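Local coordinates for protein Medium/long-chain acyl-CoA thioesterase YigI (Shewanella oneidensis, PDB 3E8P) that probably hydrolyses medium-chain and long-chain fatty acyl-CoA to the free fatty acid and CoA, as a hotdog-fold thioesterase, at residues Y117-R122 and Q150-A155; A74-V79 and M144-E149; E18-V23 and Y44-V49. One frame throughout, in Å; residues are numbered along the deposited sequence.

How the interactions relate
From the N terminus, interaction 3 closes first. It sets helix 14-29 against the turn that joins strands 40-44 and 49-54, the edge hairpin of the sheet. Interactions 1 and 2 follow it in series, and these two cross: the chain runs 74-79, 117-122, 144-149, 150-155. Interaction 2 brings strand 139-148 back onto helix 70-90. Interaction 1 joins the loop after strand 109-117 to the start of strand 153-162. The two touch through the pairing of Leu-146 with Ile-154 and Ala-155, and their centres are 10 Å apart. Interactions 1 and 3 lie on opposite sides of the chain centre, about 26 Å apart between centres.

Interaction 1: Y117-R122 and Q150-A155; sequences YLRPGR and QGTHIA
Ile-154 has the largest buried surface of this contact, and the chain 118-122 wraps round it. Its CG2 meets Gly-121 CA at 3.7 Å. Its CD1 lies 3.7 Å from Pro-120 O. Chi1 of -58° puts CG1 beside the backbone N and leaves CG2 anti to it, toward the glycine. Ile-154 O takes the backbone N-H of Leu-118 (N to O, 3.1 Å) and, weakly, that of Arg-119. One carbonyl thus gathers two successive amides of the turning chain.

Arg-119 reaches across from the exposed side. Its chain bends at chi3 (65°), and this brings the guanidinium back to the strand. NH1 donates to His-153 O over 2.8 Å, with the acceptor at the edge of the guanidinium and near its plane. Arg-119 CD touches Thr-152 CG2, and the two side chains cross at about a right angle. Leu-118 packs with CG and CD1 on the backbone of Ala-155, CG to CA being 3.9 Å. Ile-133 of the third subunit packs on both Leu-118 and Arg-119.

Tyr-117 and Ala-155 form an antiparallel non-hydrogen-bonded pair, and both side chains rest on helix 70-90. Beyond this pair the chain leaves the sheet, and Gly-121 centres an inverse gamma turn. Ile-154 and Ala-155 both face Leu-146, a classic beta bulge at the start of strand 153-162 in the hotdog-fold sheet.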
# COMPACT_ATOMS: atom_id res chain seq x y z
N TYR A 117 -4.55 1.30 -10.16
CA TYR A 117 -5.26 1.74 -11.36
C TYR A 117 -4.62 1.07 -12.57
O TYR A 117 -3.53 1.42 -12.99
CB TYR A 117 -5.18 3.27 -11.48
CG TYR A 117 -5.89 3.99 -10.34
CD1 TYR A 117 -5.21 4.35 -9.18
CD2 TYR A 117 -7.25 4.25 -10.41
CE1 TYR A 117 -5.88 4.96 -8.11
CE2 TYR A 117 -7.92 4.85 -9.35
CZ TYR A 117 -7.24 5.20 -8.21
OH TYR A 117 -7.93 5.77 -7.17
N LEU A 118 -5.33 0.10 -13.13
CA LEU A 118 -4.82 -0.67 -14.26
C LEU A 118 -4.92 0.01 -15.62
O LEU A 118 -3.97 -0.05 -16.40
CB LEU A 118 -5.54 -2.03 -14.30
CG LEU A 118 -5.60 -2.73 -12.94
CD1 LEU A 118 -6.53 -3.92 -13.00
CD2 LEU A 118 -4.19 -3.16 -12.53
N ARG A 119 -6.06 0.62 -15.90
CA ARG A 119 -6.29 1.30 -17.18
C ARG A 119 -7.49 2.24 -17.06
O ARG A 119 -8.30 2.09 -16.15
CB ARG A 119 -6.52 0.26 -18.28
CG ARG A 119 -7.62 -0.76 -17.97
CD ARG A 119 -7.68 -1.82 -19.04
NE ARG A 119 -6.46 -2.61 -19.07
CZ ARG A 119 -6.23 -3.68 -18.31
NH1 ARG A 119 -7.16 -4.10 -17.46
NH2 ARG A 119 -5.07 -4.31 -18.38
N PRO A 120 -7.62 3.20 -17.98
CA PRO A 120 -8.72 4.18 -17.99
C PRO A 120 -10.10 3.63 -17.69
O PRO A 120 -10.53 2.62 -18.24
CB PRO A 120 -8.63 4.79 -19.38
CG PRO A 120 -7.17 4.72 -19.68
CD PRO A 120 -6.84 3.32 -19.22
N GLY A 121 -10.81 4.34 -16.81
CA GLY A 121 -12.15 3.93 -16.43
C GLY A 121 -13.23 4.25 -17.45
O GLY A 121 -14.01 5.17 -17.24
N ARG A 122 -13.27 3.51 -18.55
CA ARG A 122 -14.30 3.73 -19.56
C ARG A 122 -15.35 2.65 -19.36
O ARG A 122 -15.03 1.55 -18.92
CB ARG A 122 -13.72 3.64 -20.97
CG ARG A 122 -12.60 4.63 -21.25
CD ARG A 122 -12.39 4.84 -22.74
NE ARG A 122 -11.35 5.85 -23.00
CZ ARG A 122 -10.04 5.64 -22.83
NH1 ARG A 122 -9.60 4.46 -22.41
NH2 ARG A 122 -9.18 6.62 -23.05
N GLN A 150 -18.34 -4.80 -19.99
CA GLN A 150 -17.77 -5.74 -20.95
C GLN A 150 -16.84 -6.71 -20.22
O GLN A 150 -16.32 -7.64 -20.84
CB GLN A 150 -16.99 -4.99 -22.03
CG GLN A 150 -17.77 -3.86 -22.70
CD GLN A 150 -17.11 -3.34 -23.96
OE1 GLN A 150 -15.89 -3.22 -24.03
NE2 GLN A 150 -17.92 -3.01 -24.96
N GLY A 151 -16.65 -6.49 -18.93
CA GLY A 151 -15.79 -7.36 -18.13
C GLY A 151 -14.36 -6.85 -17.99
O GLY A 151 -13.57 -7.43 -17.24
N THR A 152 -14.03 -5.77 -18.68
CA THR A 152 -12.67 -5.22 -18.63
C THR A 152 -12.30 -4.71 -17.24
O THR A 152 -13.00 -3.87 -16.69
CB THR A 152 -12.53 -4.07 -19.63
OG1 THR A 152 -13.02 -4.50 -20.90
CG2 THR A 152 -11.05 -3.65 -19.76
N HIS A 153 -11.20 -5.22 -16.68
CA HIS A 153 -10.77 -4.78 -15.35
C HIS A 153 -10.28 -3.34 -15.38
O HIS A 153 -9.43 -2.98 -16.20
CB HIS A 153 -9.69 -5.72 -14.80
CG HIS A 153 -10.13 -7.14 -14.66
ND1 HIS A 153 -11.21 -7.51 -13.89
CD2 HIS A 153 -9.65 -8.28 -15.21
CE1 HIS A 153 -11.37 -8.82 -13.96
NE2 HIS A 153 -10.43 -9.31 -14.75
N ILE A 154 -10.81 -2.54 -14.48
CA ILE A 154 -10.47 -1.13 -14.39
C ILE A 154 -9.42 -0.90 -13.32
O ILE A 154 -8.41 -0.23 -13.55
CB ILE A 154 -11.72 -0.29 -14.06
CG1 ILE A 154 -12.78 -0.52 -15.14
CG2 ILE A 154 -11.37 1.18 -14.02
CD1 ILE A 154 -12.31 -0.19 -16.55
N ALA A 155 -9.66 -1.47 -12.14
CA ALA A 155 -8.74 -1.31 -11.03
C ALA A 155 -8.89 -2.46 -10.04
O ALA A 155 -9.93 -3.12 -10.00
CB ALA A 155 -9.01 0.00 -10.32

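Interaction 2: A74-V79 and M144-E149; sequences ATVLDV and MELHNE
The backbone carbonyl of Leu-77, in the middle of a helix, is faced across this contact by the folded side chain of selenomethionine Met-144. Its CG lies 3.1 Å from Leu-77 O, and its terminal CE is at 3.3 Å from the same oxygen. The bends at chi2 (76°) and chi3 (94°) fold the far end back, so that CE returns to the oxygen that CG already touches, while SE stays farther off. No hydrogen bond links the two segments.

Most of the buried area on the helix belongs to Leu-77. Its CD2 drops onto the strand and meets Met-144 CB at 3.5 Å. The same methyl lies 3.7 Å from Glu-145 N and reaches on to the CB of Leu-146. It therefore sits over the backbone between the two inward residues. Val-76 touches farther along: its CG1 meets Leu-146 CD1 at 3.6 Å, and the two side chains cross at about a right angle.

The helix and strand axes approach to 8.0 Å, with 137° between their directions. Glu-145 points to the other face of the sheet. There its OE2 accepts the ND1-H of His-147, with the oxygen in the plane of the imidazole, and its OE1 is hydrogen-bonded to Thr-129 OG1.

On the helix side, Ala-74 packs on Ala-74 of the second subunit. Helix 70-90 thus lies between its own sheet and that subunit, as the central helix of a hotdog fold. Contacts between side chains are apolar, and carbons of Met-144 face one backbone carbonyl, so shape and burial hold strand to helix, while the polar pairing of Glu-145 and His-147 is kept on the other face.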
# COMPACT_ATOMS: atom_id res chain seq x y z
N ALA A 74 -12.06 4.41 -6.29
CA ALA A 74 -11.59 4.17 -4.93
C ALA A 74 -12.77 4.02 -3.97
O ALA A 74 -12.74 3.20 -3.06
CB ALA A 74 -10.69 5.30 -4.48
N THR A 75 -13.83 4.81 -4.18
CA THR A 75 -15.01 4.76 -3.32
C THR A 75 -15.68 3.38 -3.42
O THR A 75 -15.99 2.75 -2.40
CB THR A 75 -16.05 5.86 -3.71
OG1 THR A 75 -15.48 7.15 -3.46
CG2 THR A 75 -17.32 5.73 -2.88
N VAL A 76 -15.87 2.90 -4.65
CA VAL A 76 -16.49 1.60 -4.87
C VAL A 76 -15.66 0.45 -4.30
O VAL A 76 -16.18 -0.44 -3.64
CB VAL A 76 -16.71 1.33 -6.38
CG1 VAL A 76 -17.33 -0.06 -6.58
CG2 VAL A 76 -17.61 2.40 -6.96
N LEU A 77 -14.36 0.47 -4.55
CA LEU A 77 -13.49 -0.59 -4.05
C LEU A 77 -13.50 -0.67 -2.52
O LEU A 77 -13.47 -1.77 -1.97
CB LEU A 77 -12.06 -0.38 -4.56
CG LEU A 77 -11.85 -0.59 -6.06
CD1 LEU A 77 -10.47 -0.07 -6.47
CD2 LEU A 77 -11.97 -2.06 -6.39
N ASP A 78 -13.54 0.48 -1.85
CA ASP A 78 -13.54 0.52 -0.38
C ASP A 78 -14.84 -0.06 0.19
O ASP A 78 -14.82 -0.83 1.15
CB ASP A 78 -13.36 1.95 0.14
CG ASP A 78 -13.15 1.99 1.66
OD1 ASP A 78 -13.42 3.03 2.28
OD2 ASP A 78 -12.69 0.97 2.23
N VAL A 79 -15.96 0.32 -0.41
CA VAL A 79 -17.27 -0.16 0.01
C VAL A 79 -17.39 -1.67 -0.23
O VAL A 79 -17.93 -2.39 0.62
CB VAL A 79 -18.39 0.57 -0.76
CG1 VAL A 79 -19.75 -0.01 -0.37
CG2 VAL A 79 -18.32 2.08 -0.46
N MSE A 144 -10.21 -6.37 -3.72
CA MSE A 144 -11.37 -5.89 -4.44
C MSE A 144 -11.05 -5.75 -5.91
O MSE A 144 -9.88 -5.66 -6.29
CB MSE A 144 -11.83 -4.53 -3.90
CG MSE A 144 -12.19 -4.52 -2.43
SE MSE A 144 -10.60 -4.56 -1.27
CE MSE A 144 -10.40 -2.68 -0.99
N GLU A 145 -12.08 -5.70 -6.73
CA GLU A 145 -11.90 -5.59 -8.16
C GLU A 145 -13.06 -4.84 -8.79
O GLU A 145 -14.22 -5.05 -8.43
CB GLU A 145 -11.78 -7.00 -8.74
CG GLU A 145 -12.06 -7.15 -10.20
CD GLU A 145 -13.54 -7.04 -10.55
OE1 GLU A 145 -14.39 -7.62 -9.83
OE2 GLU A 145 -13.84 -6.37 -11.56
N LEU A 146 -12.73 -3.94 -9.71
CA LEU A 146 -13.74 -3.16 -10.42
C LEU A 146 -13.57 -3.40 -11.93
O LEU A 146 -12.46 -3.31 -12.46
CB LEU A 146 -13.57 -1.67 -10.12
CG LEU A 146 -14.69 -0.77 -10.65
CD1 LEU A 146 -15.93 -0.94 -9.77
CD2 LEU A 146 -14.24 0.69 -10.64
N HIS A 147 -14.67 -3.71 -12.61
CA HIS A 147 -14.65 -3.92 -14.05
C HIS A 147 -15.85 -3.19 -14.66
O HIS A 147 -16.73 -2.74 -13.92
CB HIS A 147 -14.71 -5.42 -14.39
CG HIS A 147 -15.95 -6.12 -13.93
ND1 HIS A 147 -16.04 -6.77 -12.72
CD2 HIS A 147 -17.15 -6.30 -14.54
CE1 HIS A 147 -17.24 -7.33 -12.60
NE2 HIS A 147 -17.93 -7.05 -13.70
N ASN A 148 -15.89 -3.05 -15.98
CA ASN A 148 -17.02 -2.38 -16.63
C ASN A 148 -17.96 -3.45 -17.19
O ASN A 148 -17.73 -4.64 -16.98
CB ASN A 148 -16.55 -1.43 -17.74
CG ASN A 148 -15.97 -2.15 -18.94
OD1 ASN A 148 -16.09 -3.37 -19.06
ND2 ASN A 148 -15.35 -1.39 -19.83
N GLU A 149 -19.01 -3.04 -17.91
CA GLU A 149 -20.01 -4.00 -18.40
C GLU A 149 -19.51 -5.04 -19.41
O GLU A 149 -20.19 -6.04 -19.65
CB GLU A 149 -21.25 -3.26 -18.96
CG GLU A 149 -21.11 -2.65 -20.36
CD GLU A 149 -20.25 -1.40 -20.42
OE1 GLU A 149 -19.96 -0.80 -19.35
OE2 GLU A 149 -19.87 -0.99 -21.54

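Interaction 3: E18-V23 and Y44-V49; sequences EVLKRV and YDIDGV
Leu-20 overlaps the ring of Tyr-44 with its CD2 methyl, which is 3.6 Å from CE2 and 3.8 Å from CZ of the tyrosine. The two side chains cross at about a right angle. The other methyl of Leu-20, CD1, goes to the turn beyond. It meets Ile-46 CG2 at 3.7 Å and also lies against the backbone where Asp-45 joins Ile-46. The leucine fork thus straddles the start of the turn, one branch on the aromatic ring and one on the isoleucine.

Tyr-44 extends toward the helix, its CG anti to the backbone N (chi1 -171°). The edge of its ring then comes up to the backbone of the helix: Leu-20 O lies near the ring plane, 3.5 Å from Tyr-44 CD2. About one turn on, Val-23 adds its CG1 at 4.0 Å from Tyr-44 CE2, in an oblique approach. The phenol end has a polar partner too, as Tyr-44 OH is hydrogen-bonded to Leu-83 O of helix 70-90. The ring is therefore held at its tip as well as along its side.

The turn is braced from within. Asp-45 points away from the helix, and its OD1 accepts the backbone N-H of Asp-47 over 2.9 Å, using the anti lone pair. This is an Asx turn. Gly-48 N adds a weak, longer bond to the same oxygen. Asp-45 N is also hydrogen-bonded to Gly-48 O, which closes the loop between the two strands.

Helix 14-29 thus lies against the end of the edge hairpin made by strands 40-44 and 49-54. Val-23 also packs on Leu-83 and Phe-86 of helix 70-90, and Tyr-44 touches Phe-86, so the contact adjoins helix 70-90, while Val-23 reaches Leu-105 of helix 98-107 as well.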
# COMPACT_ATOMS: atom_id res chain seq x y z
N GLU A 18 -30.53 -12.37 7.88
CA GLU A 18 -31.34 -11.24 8.31
C GLU A 18 -30.48 -9.99 8.45
O GLU A 18 -30.85 -8.93 7.95
CB GLU A 18 -32.04 -11.57 9.64
CG GLU A 18 -33.54 -11.32 9.62
CD GLU A 18 -33.90 -9.86 9.37
OE1 GLU A 18 -33.59 -9.01 10.23
OE2 GLU A 18 -34.50 -9.57 8.31
N VAL A 19 -29.34 -10.10 9.13
CA VAL A 19 -28.46 -8.95 9.32
C VAL A 19 -27.90 -8.48 7.99
O VAL A 19 -27.74 -7.29 7.76
CB VAL A 19 -27.29 -9.27 10.29
CG1 VAL A 19 -27.84 -9.73 11.63
CG2 VAL A 19 -26.37 -10.32 9.69
N LEU A 20 -27.62 -9.43 7.10
CA LEU A 20 -27.09 -9.11 5.78
C LEU A 20 -28.11 -8.30 4.99
O LEU A 20 -27.76 -7.28 4.39
CB LEU A 20 -26.74 -10.39 5.01
CG LEU A 20 -25.56 -11.20 5.54
CD1 LEU A 20 -25.57 -12.58 4.90
CD2 LEU A 20 -24.25 -10.48 5.24
N LYS A 21 -29.36 -8.75 4.98
CA LYS A 21 -30.40 -8.04 4.25
C LYS A 21 -30.56 -6.63 4.83
O LYS A 21 -30.79 -5.67 4.09
CB LYS A 21 -31.73 -8.79 4.33
CG LYS A 21 -32.82 -8.20 3.44
CD LYS A 21 -34.14 -8.98 3.52
CE LYS A 21 -34.03 -10.37 2.90
NZ LYS A 21 -35.35 -11.07 2.88
N ARG A 22 -30.43 -6.52 6.14
CA ARG A 22 -30.54 -5.24 6.82
C ARG A 22 -29.36 -4.35 6.42
O ARG A 22 -29.54 -3.18 6.09
CB ARG A 22 -30.55 -5.45 8.34
CG ARG A 22 -30.43 -4.18 9.18
CD ARG A 22 -31.73 -3.38 9.20
NE ARG A 22 -31.50 -1.98 9.58
CZ ARG A 22 -30.99 -1.58 10.74
NH1 ARG A 22 -30.64 -2.47 11.66
NH2 ARG A 22 -30.80 -0.28 10.97
N VAL A 23 -28.16 -4.91 6.45
CA VAL A 23 -26.96 -4.16 6.09
C VAL A 23 -26.99 -3.70 4.64
O VAL A 23 -26.59 -2.58 4.33
CB VAL A 23 -25.69 -5.00 6.32
CG1 VAL A 23 -24.46 -4.21 5.88
CG2 VAL A 23 -25.57 -5.37 7.78
N TYR A 44 -26.08 -9.17 -2.04
CA TYR A 44 -25.28 -9.28 -0.83
C TYR A 44 -25.70 -10.48 0.01
O TYR A 44 -26.76 -10.47 0.64
CB TYR A 44 -25.38 -7.98 -0.02
CG TYR A 44 -24.43 -7.88 1.15
CD1 TYR A 44 -23.07 -8.15 0.99
CD2 TYR A 44 -24.87 -7.48 2.41
CE1 TYR A 44 -22.18 -8.02 2.05
CE2 TYR A 44 -23.98 -7.34 3.47
CZ TYR A 44 -22.63 -7.61 3.28
OH TYR A 44 -21.74 -7.47 4.32
N ASP A 45 -24.86 -11.51 0.03
CA ASP A 45 -25.12 -12.73 0.78
C ASP A 45 -23.84 -13.21 1.45
O ASP A 45 -22.82 -12.52 1.40
CB ASP A 45 -25.64 -13.81 -0.17
CG ASP A 45 -24.80 -13.91 -1.43
OD1 ASP A 45 -23.58 -14.14 -1.31
OD2 ASP A 45 -25.35 -13.76 -2.54
N ILE A 46 -23.88 -14.38 2.07
CA ILE A 46 -22.71 -14.92 2.77
C ILE A 46 -21.52 -15.21 1.87
O ILE A 46 -20.41 -15.39 2.37
CB ILE A 46 -23.03 -16.21 3.53
CG1 ILE A 46 -23.74 -17.20 2.61
CG2 ILE A 46 -23.86 -15.90 4.77
CD1 ILE A 46 -23.83 -18.58 3.18
N ASP A 47 -21.74 -15.27 0.56
CA ASP A 47 -20.65 -15.52 -0.37
C ASP A 47 -19.79 -14.27 -0.47
O ASP A 47 -18.56 -14.33 -0.38
CB ASP A 47 -21.19 -15.86 -1.76
CG ASP A 47 -21.96 -17.17 -1.79
OD1 ASP A 47 -22.63 -17.43 -2.81
OD2 ASP A 47 -21.88 -17.93 -0.79
N GLY A 48 -20.45 -13.13 -0.67
CA GLY A 48 -19.76 -11.87 -0.79
C GLY A 48 -20.69 -10.75 -1.18
O GLY A 48 -21.86 -10.73 -0.79
N VAL A 49 -20.20 -9.81 -1.98
CA VAL A 49 -21.02 -8.69 -2.39
C VAL A 49 -20.77 -8.27 -3.82
O VAL A 49 -19.68 -8.46 -4.36
CB VAL A 49 -20.74 -7.46 -1.50
CG1 VAL A 49 -19.28 -7.02 -1.67
CG2 VAL A 49 -21.68 -6.31 -1.88